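Local coordinates for protein nicastrin (Dictyostelium purpureum, PDB 4R12) that probably serves as an essential, putatively substrate-recruiting subunit of gamma-secretase, the complex that cleaves membrane proteins such as Notch within the bilayer, at residues A[480-488]-A[498-506]; A[25-33]-A[177-186]. All coordinates share one frame; numbering follows the deposited sequence.

Contact 1: residues A[480-488]-A[498-506]; sequences EVPNFYSSV and SPYETKLIH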
# COMPACT_ATOMS: atom_id res chain seq x y z
N GLU A 480 -13.10 4.96 7.30
CA GLU A 480 -13.42 3.54 7.32
C GLU A 480 -13.15 2.88 5.99
O GLU A 480 -13.24 1.67 5.87
CB GLU A 480 -14.88 3.31 7.73
CG GLU A 480 -15.21 3.86 9.12
CD GLU A 480 -16.61 3.48 9.59
OE1 GLU A 480 -17.52 3.36 8.74
OE2 GLU A 480 -16.79 3.27 10.80
N VAL A 481 -12.83 3.66 4.97
CA VAL A 481 -12.34 3.05 3.73
C VAL A 481 -10.94 2.55 3.98
O VAL A 481 -10.08 3.33 4.37
CB VAL A 481 -12.32 4.03 2.53
CG1 VAL A 481 -11.74 3.33 1.28
CG2 VAL A 481 -13.72 4.56 2.26
N PRO A 482 -10.69 1.25 3.78
CA PRO A 482 -9.31 0.80 3.96
C PRO A 482 -8.40 1.55 2.99
O PRO A 482 -8.73 1.62 1.81
CB PRO A 482 -9.34 -0.70 3.60
CG PRO A 482 -10.81 -1.07 3.56
CD PRO A 482 -11.57 0.19 3.26
N ASN A 483 -7.31 2.13 3.47
CA ASN A 483 -6.37 2.78 2.56
C ASN A 483 -4.94 2.56 3.04
O ASN A 483 -4.62 2.85 4.18
CB ASN A 483 -6.68 4.28 2.41
CG ASN A 483 -6.64 5.04 3.74
OD1 ASN A 483 -5.77 5.89 3.95
ND2 ASN A 483 -7.62 4.79 4.61
N PHE A 484 -4.10 2.01 2.16
CA PHE A 484 -2.78 1.55 2.56
C PHE A 484 -1.63 2.35 1.94
O PHE A 484 -0.48 1.91 1.92
CB PHE A 484 -2.63 0.05 2.21
CG PHE A 484 -3.61 -0.82 2.96
CD1 PHE A 484 -3.32 -1.27 4.24
CD2 PHE A 484 -4.83 -1.17 2.39
CE1 PHE A 484 -4.23 -2.06 4.95
CE2 PHE A 484 -5.74 -1.96 3.10
CZ PHE A 484 -5.43 -2.40 4.38
N TYR A 485 -1.94 3.55 1.45
CA TYR A 485 -0.87 4.46 1.05
C TYR A 485 0.00 4.69 2.29
O TYR A 485 -0.51 4.88 3.38
CB TYR A 485 -1.44 5.77 0.51
CG TYR A 485 -0.43 6.89 0.45
CD1 TYR A 485 0.73 6.77 -0.30
CD2 TYR A 485 -0.66 8.09 1.13
CE1 TYR A 485 1.65 7.81 -0.37
CE2 TYR A 485 0.26 9.14 1.06
CZ TYR A 485 1.41 8.98 0.31
OH TYR A 485 2.32 10.00 0.24
N SER A 486 1.32 4.62 2.12
CA SER A 486 2.24 4.66 3.26
C SER A 486 2.19 5.99 4.03
O SER A 486 2.52 6.02 5.22
CB SER A 486 3.68 4.42 2.79
OG SER A 486 4.12 5.50 1.98
N SER A 487 1.80 7.06 3.35
CA SER A 487 1.88 8.41 3.91
C SER A 487 3.34 8.74 4.24
O SER A 487 4.27 8.23 3.58
CB SER A 487 0.96 8.56 5.14
OG SER A 487 0.95 9.88 5.63
N VAL A 488 3.56 9.61 5.23
CA VAL A 488 4.91 10.12 5.48
C VAL A 488 5.61 9.42 6.63
O VAL A 488 4.98 8.96 7.59
CB VAL A 488 4.89 11.64 5.73
CG1 VAL A 488 4.44 12.36 4.47
CG2 VAL A 488 3.99 12.00 6.91
N SER A 498 2.82 6.64 11.93
CA SER A 498 2.16 5.55 11.22
C SER A 498 0.65 5.72 11.19
O SER A 498 0.03 6.00 12.22
CB SER A 498 2.51 4.19 11.86
OG SER A 498 3.82 3.77 11.52
N PRO A 499 0.04 5.52 10.02
CA PRO A 499 -1.42 5.53 9.92
C PRO A 499 -2.05 4.32 10.61
O PRO A 499 -1.35 3.36 10.95
CB PRO A 499 -1.69 5.48 8.41
CG PRO A 499 -0.32 5.69 7.74
CD PRO A 499 0.69 5.23 8.73
N TYR A 500 -3.36 4.39 10.78
CA TYR A 500 -4.13 3.35 11.46
C TYR A 500 -3.85 1.98 10.87
O TYR A 500 -3.66 1.01 11.60
CB TYR A 500 -5.62 3.66 11.36
CG TYR A 500 -6.51 2.66 12.08
CD1 TYR A 500 -6.76 2.79 13.44
CD2 TYR A 500 -7.10 1.60 11.40
CE1 TYR A 500 -7.57 1.88 14.12
CE2 TYR A 500 -7.91 0.69 12.06
CZ TYR A 500 -8.14 0.83 13.43
OH TYR A 500 -8.95 -0.08 14.10
N GLU A 501 -3.82 1.92 9.54
CA GLU A 501 -3.63 0.66 8.82
C GLU A 501 -2.34 -0.07 9.21
O GLU A 501 -2.36 -1.28 9.39
CB GLU A 501 -3.66 0.90 7.31
CG GLU A 501 -5.06 0.96 6.72
CD GLU A 501 -5.78 2.28 6.97
OE1 GLU A 501 -7.00 2.33 6.69
OE2 GLU A 501 -5.14 3.25 7.44
N THR A 502 -1.24 0.67 9.34
CA THR A 502 0.02 0.07 9.77
C THR A 502 -0.02 -0.39 11.23
O THR A 502 0.42 -1.49 11.55
CB THR A 502 1.20 1.06 9.60
OG1 THR A 502 1.41 1.31 8.21
CG2 THR A 502 2.49 0.48 10.17
N LYS A 503 -0.56 0.45 12.11
CA LYS A 503 -0.69 0.06 13.52
C LYS A 503 -1.57 -1.18 13.68
O LYS A 503 -1.24 -2.09 14.46
CB LYS A 503 -1.27 1.21 14.32
CG LYS A 503 -0.38 2.44 14.34
CD LYS A 503 -1.02 3.56 15.16
CE LYS A 503 0.03 4.59 15.57
NZ LYS A 503 -0.21 5.93 14.99
N LEU A 504 -2.67 -1.24 12.93
CA LEU A 504 -3.55 -2.42 12.98
C LEU A 504 -2.84 -3.68 12.50
O LEU A 504 -2.89 -4.73 13.18
CB LEU A 504 -4.82 -2.19 12.14
CG LEU A 504 -5.80 -3.37 12.04
CD1 LEU A 504 -6.18 -3.90 13.43
CD2 LEU A 504 -7.05 -2.97 11.28
N ILE A 505 -2.18 -3.62 11.34
CA ILE A 505 -1.42 -4.78 10.87
C ILE A 505 -0.38 -5.20 11.92
O ILE A 505 -0.25 -6.38 12.24
CB ILE A 505 -0.73 -4.50 9.51
CG1 ILE A 505 -1.77 -4.36 8.39
CG2 ILE A 505 0.24 -5.61 9.16
CD1 ILE A 505 -1.16 -3.88 7.06
N HIS A 506 0.33 -4.23 12.48
CA HIS A 506 1.32 -4.52 13.53
C HIS A 506 0.68 -5.23 14.75
O HIS A 506 1.14 -6.28 15.18
CB HIS A 506 2.01 -3.22 13.97
CG HIS A 506 2.96 -3.39 15.11
ND1 HIS A 506 3.08 -2.46 16.11
CD2 HIS A 506 3.85 -4.37 15.40
CE1 HIS A 506 4.00 -2.86 16.98
NE2 HIS A 506 4.48 -4.02 16.57
O HOH W 1 -8.23 4.38 7.53
O HOH W 2 -5.26 5.91 7.20
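Glu501, in the first turn of helix 500-512, reaches out to the irregular loop 480-488 and buries more surface there than any other residue of the pair. Its side chain leaves the helix with CG beside the backbone N and bends at the next bond (chi2 77°), which turns the carboxylate toward the backbone of Asn483. OE1 accepts a nearly straight hydrogen bond from Asn483 N at 3.2 Å (171° at the hydrogen), although the donor comes from above the carboxylate plane, 62° out of it. Asn483 O lies against Glu501 CD at 3.1 Å, a close contact without a hydrogen bond. The Asn483 amide is held separately, ND2 donating to Val481 O at 2.9 Å, and the side chains of Asn483 and Glu501 cross at about a right angle. A water lies 2.7 Å from Glu501 OE2 and, at a longer distance, near Asn483 OD1, between the two side chains. Being close to the helix N-terminus may also steady the negative charge of the carboxylate.

The aliphatic part of Glu501 has a different role. Its CG rides over one face of the Phe484 ring, 4.0 Å from the centroid, in a CH-pi contact, while Ile505 CD1, one helical turn on, approaches Phe484 CE1 obliquely at 4.1 Å. Phe462 of helix 452-463 meets the same ring edge-to-face. Farther along the loop, Ser486 O and Ser487 CB meet CG of Pro499, the former at 3.8 Å.

Pro499 occupies the N-cap position. The contact packs a helix N-terminus on a neighbouring loop: a proline opens the helix, and a first-turn glutamate combines a carboxylate-to-backbone bond with a CH-pi contact.

Contact 2: residues A[25-33]-A[177-186]; sequences TKIMTSDGQ and MQGAINSETC
Asn182, whose CB packs on Thr29 O at 3.5 Å, is the N-cap of helix 183-189: its OD1 receives Thr185 N nearly straight along the C=O direction at 2.9 Å, and also Thr185 OG1 at 2.7 Å. Thr29 O itself accepts from Ser183 N at 2.8 Å, a bond that secures the start of the helix. Water 3 bridges Ser30 O and Glu184 N, another amide of the first turn. Ser183 OG bonds to Thr573 OG1 on the adjoining strand 572-575.

Gln33 OE1 takes the backbone N-H of Ile181 in a short hydrogen bond, 2.7 Å from N to OE1, with the donor well above the plane of the side-chain carbonyl. CG of Gln33 sits between its own backbone N and carbonyl carbon (chi1 64°), and the extended chain beyond it carries the amide across to the turn at Ala180 and Ile181. Replacing Gln33 by alanine removes OE1 and would probably leave Ile181 N without this acceptor and the turn less firmly tied to residues 25-33.

Between these polar ties lies Met28, curled at both chi2 and chi3 (58° and 60°) so that it lies along the backbone of residues 179-182. Its CE comes within 3.4 Å of Gly179 C, on a residue without a side chain to obstruct it, and its CB rests 4.0 Å from Cys186 SG, the sulfur joined to Cys192. At the other end Met177 folds its CG against Lys26 CB and its CE against Thr25, while SD accepts a weak hydrogen bond from Lys26 N.

The chemistry therefore implies a helix start whose first amides are satisfied by the carbonyl of Thr29, an asparagine cap and a water, set beside a curled methionine, Met28, that packs against the sulfur of a disulfide.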
# COMPACT_ATOMS: atom_id res chain seq x y z
N THR A 25 -3.49 15.25 -3.30
CA THR A 25 -2.49 16.01 -2.55
C THR A 25 -1.23 16.18 -3.38
O THR A 25 -1.11 15.57 -4.44
CB THR A 25 -2.14 15.32 -1.23
OG1 THR A 25 -1.57 14.04 -1.51
CG2 THR A 25 -3.40 15.13 -0.36
N LYS A 26 -0.30 17.02 -2.92
CA LYS A 26 0.92 17.31 -3.68
C LYS A 26 2.12 16.50 -3.18
O LYS A 26 2.41 16.45 -1.98
CB LYS A 26 1.26 18.81 -3.62
CG LYS A 26 2.03 19.33 -4.85
CD LYS A 26 1.05 19.80 -5.93
CE LYS A 26 1.69 20.02 -7.29
NZ LYS A 26 0.66 20.52 -8.26
N ILE A 27 2.81 15.86 -4.12
CA ILE A 27 4.02 15.12 -3.81
C ILE A 27 5.19 15.71 -4.60
O ILE A 27 5.09 15.90 -5.81
CB ILE A 27 3.88 13.62 -4.16
CG1 ILE A 27 2.65 13.01 -3.47
CG2 ILE A 27 5.16 12.86 -3.80
CD1 ILE A 27 2.83 12.79 -2.01
N MET A 28 6.28 16.01 -3.91
CA MET A 28 7.46 16.53 -4.60
C MET A 28 8.48 15.42 -4.87
O MET A 28 8.54 14.43 -4.13
CB MET A 28 8.10 17.67 -3.80
CG MET A 28 7.62 19.06 -4.21
SD MET A 28 5.83 19.30 -4.08
CE MET A 28 5.64 19.00 -2.33
N THR A 29 9.23 15.58 -5.95
CA THR A 29 10.33 14.68 -6.27
C THR A 29 11.62 15.48 -6.42
O THR A 29 11.62 16.69 -6.21
CB THR A 29 10.08 13.90 -7.55
OG1 THR A 29 9.98 14.83 -8.64
CG2 THR A 29 8.78 13.10 -7.43
N SER A 30 12.71 14.81 -6.78
CA SER A 30 13.97 15.51 -7.07
C SER A 30 13.81 16.59 -8.12
O SER A 30 14.30 17.71 -7.95
CB SER A 30 15.04 14.52 -7.55
OG SER A 30 15.55 13.76 -6.48
N ASP A 31 13.12 16.26 -9.21
CA ASP A 31 13.06 17.13 -10.38
C ASP A 31 11.77 17.93 -10.55
O ASP A 31 11.64 18.69 -11.50
CB ASP A 31 13.26 16.31 -11.65
CG ASP A 31 14.51 15.46 -11.61
OD1 ASP A 31 15.56 15.96 -11.15
OD2 ASP A 31 14.43 14.28 -12.04
N GLY A 32 10.79 17.75 -9.66
CA GLY A 32 9.50 18.38 -9.87
C GLY A 32 8.44 18.00 -8.85
O GLY A 32 8.72 17.79 -7.67
N GLN A 33 7.20 17.92 -9.31
CA GLN A 33 6.08 17.76 -8.42
C GLN A 33 4.94 17.15 -9.20
O GLN A 33 4.89 17.27 -10.44
CB GLN A 33 5.67 19.11 -7.82
CG GLN A 33 5.16 20.10 -8.86
CD GLN A 33 4.96 21.51 -8.33
OE1 GLN A 33 5.07 21.76 -7.13
NE2 GLN A 33 4.69 22.45 -9.23
N MET A 177 -1.56 23.12 -0.21
CA MET A 177 -0.35 22.36 0.01
C MET A 177 0.84 23.28 0.21
O MET A 177 1.20 24.05 -0.68
CB MET A 177 -0.09 21.41 -1.17
CG MET A 177 -1.23 20.41 -1.41
SD MET A 177 -1.32 19.15 -0.12
CE MET A 177 -3.10 19.06 0.14
N GLN A 178 1.44 23.23 1.40
CA GLN A 178 2.54 24.14 1.71
C GLN A 178 3.78 23.84 0.87
O GLN A 178 4.49 24.75 0.48
CB GLN A 178 2.91 24.06 3.18
CG GLN A 178 1.87 24.60 4.11
CD GLN A 178 2.42 24.79 5.50
OE1 GLN A 178 3.01 25.82 5.82
NE2 GLN A 178 2.25 23.77 6.34
N GLY A 179 4.02 22.57 0.60
CA GLY A 179 5.18 22.17 -0.17
C GLY A 179 4.98 22.28 -1.67
O GLY A 179 3.89 22.00 -2.18
N ALA A 180 6.02 22.69 -2.37
CA ALA A 180 5.90 22.98 -3.78
C ALA A 180 7.25 22.92 -4.47
O ALA A 180 8.29 22.87 -3.82
CB ALA A 180 5.28 24.36 -3.97
N ILE A 181 7.20 22.85 -5.79
CA ILE A 181 8.36 22.96 -6.64
C ILE A 181 9.18 21.71 -6.78
O ILE A 181 9.17 21.09 -7.78
CB ILE A 181 9.22 24.15 -6.24
CG1 ILE A 181 8.37 25.40 -6.36
CG2 ILE A 181 10.43 24.25 -7.12
CD1 ILE A 181 8.97 26.58 -5.68
N ASN A 182 9.92 21.38 -5.76
CA ASN A 182 10.64 20.11 -5.73
C ASN A 182 11.04 19.75 -4.30
O ASN A 182 10.85 20.56 -3.37
CB ASN A 182 11.88 20.14 -6.66
CG ASN A 182 12.85 21.27 -6.32
OD1 ASN A 182 13.11 21.54 -5.15
ND2 ASN A 182 13.40 21.91 -7.34
N SER A 183 11.60 18.56 -4.11
CA SER A 183 11.88 18.07 -2.76
C SER A 183 12.95 18.89 -2.05
O SER A 183 12.83 19.16 -0.86
CB SER A 183 12.28 16.60 -2.80
OG SER A 183 11.18 15.80 -3.19
N GLU A 184 14.00 19.27 -2.77
CA GLU A 184 15.06 20.08 -2.17
C GLU A 184 14.46 21.33 -1.54
O GLU A 184 14.75 21.67 -0.39
CB GLU A 184 16.12 20.45 -3.21
CG GLU A 184 17.03 21.59 -2.80
CD GLU A 184 16.64 22.91 -3.45
OE1 GLU A 184 16.82 23.06 -4.68
OE2 GLU A 184 16.15 23.79 -2.72
N THR A 185 13.57 21.98 -2.29
CA THR A 185 12.95 23.22 -1.86
C THR A 185 11.99 23.06 -0.68
O THR A 185 12.09 23.81 0.30
CB THR A 185 12.18 23.86 -3.02
OG1 THR A 185 13.07 24.07 -4.13
CG2 THR A 185 11.57 25.20 -2.60
N CYS A 186 11.06 22.11 -0.75
CA CYS A 186 10.09 21.98 0.32
C CYS A 186 10.76 21.42 1.58
O CYS A 186 10.38 21.79 2.68
CB CYS A 186 8.89 21.12 -0.11
SG CYS A 186 9.21 19.37 -0.36
O HOH W 3 15.08 18.31 -5.27

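Overall arrangement
Contact 2 is complete along the chain before contact 1 begins, and their centres lie about 23 Å apart. Contact 1 is the more central, about 8 Å from the centre of the chain against about 21 Å for contact 2. They nevertheless meet where Tyr485 OH packs on Ile27 CD1 at 3.6 Å, the same hydroxyl bonding to Glu574. Strand 572-575 pairs antiparallel with both strand 21-29, from contact 2, and strand 192-203, on which Tyr485 and Ser486 of contact 1 rest. The disulfide from Cys186 also reaches strand 192-203, at Cys192. Late and early parts of the extracellular chain are thus knitted together, tying strand 21-29, near the start of the chain, to loop 480-488.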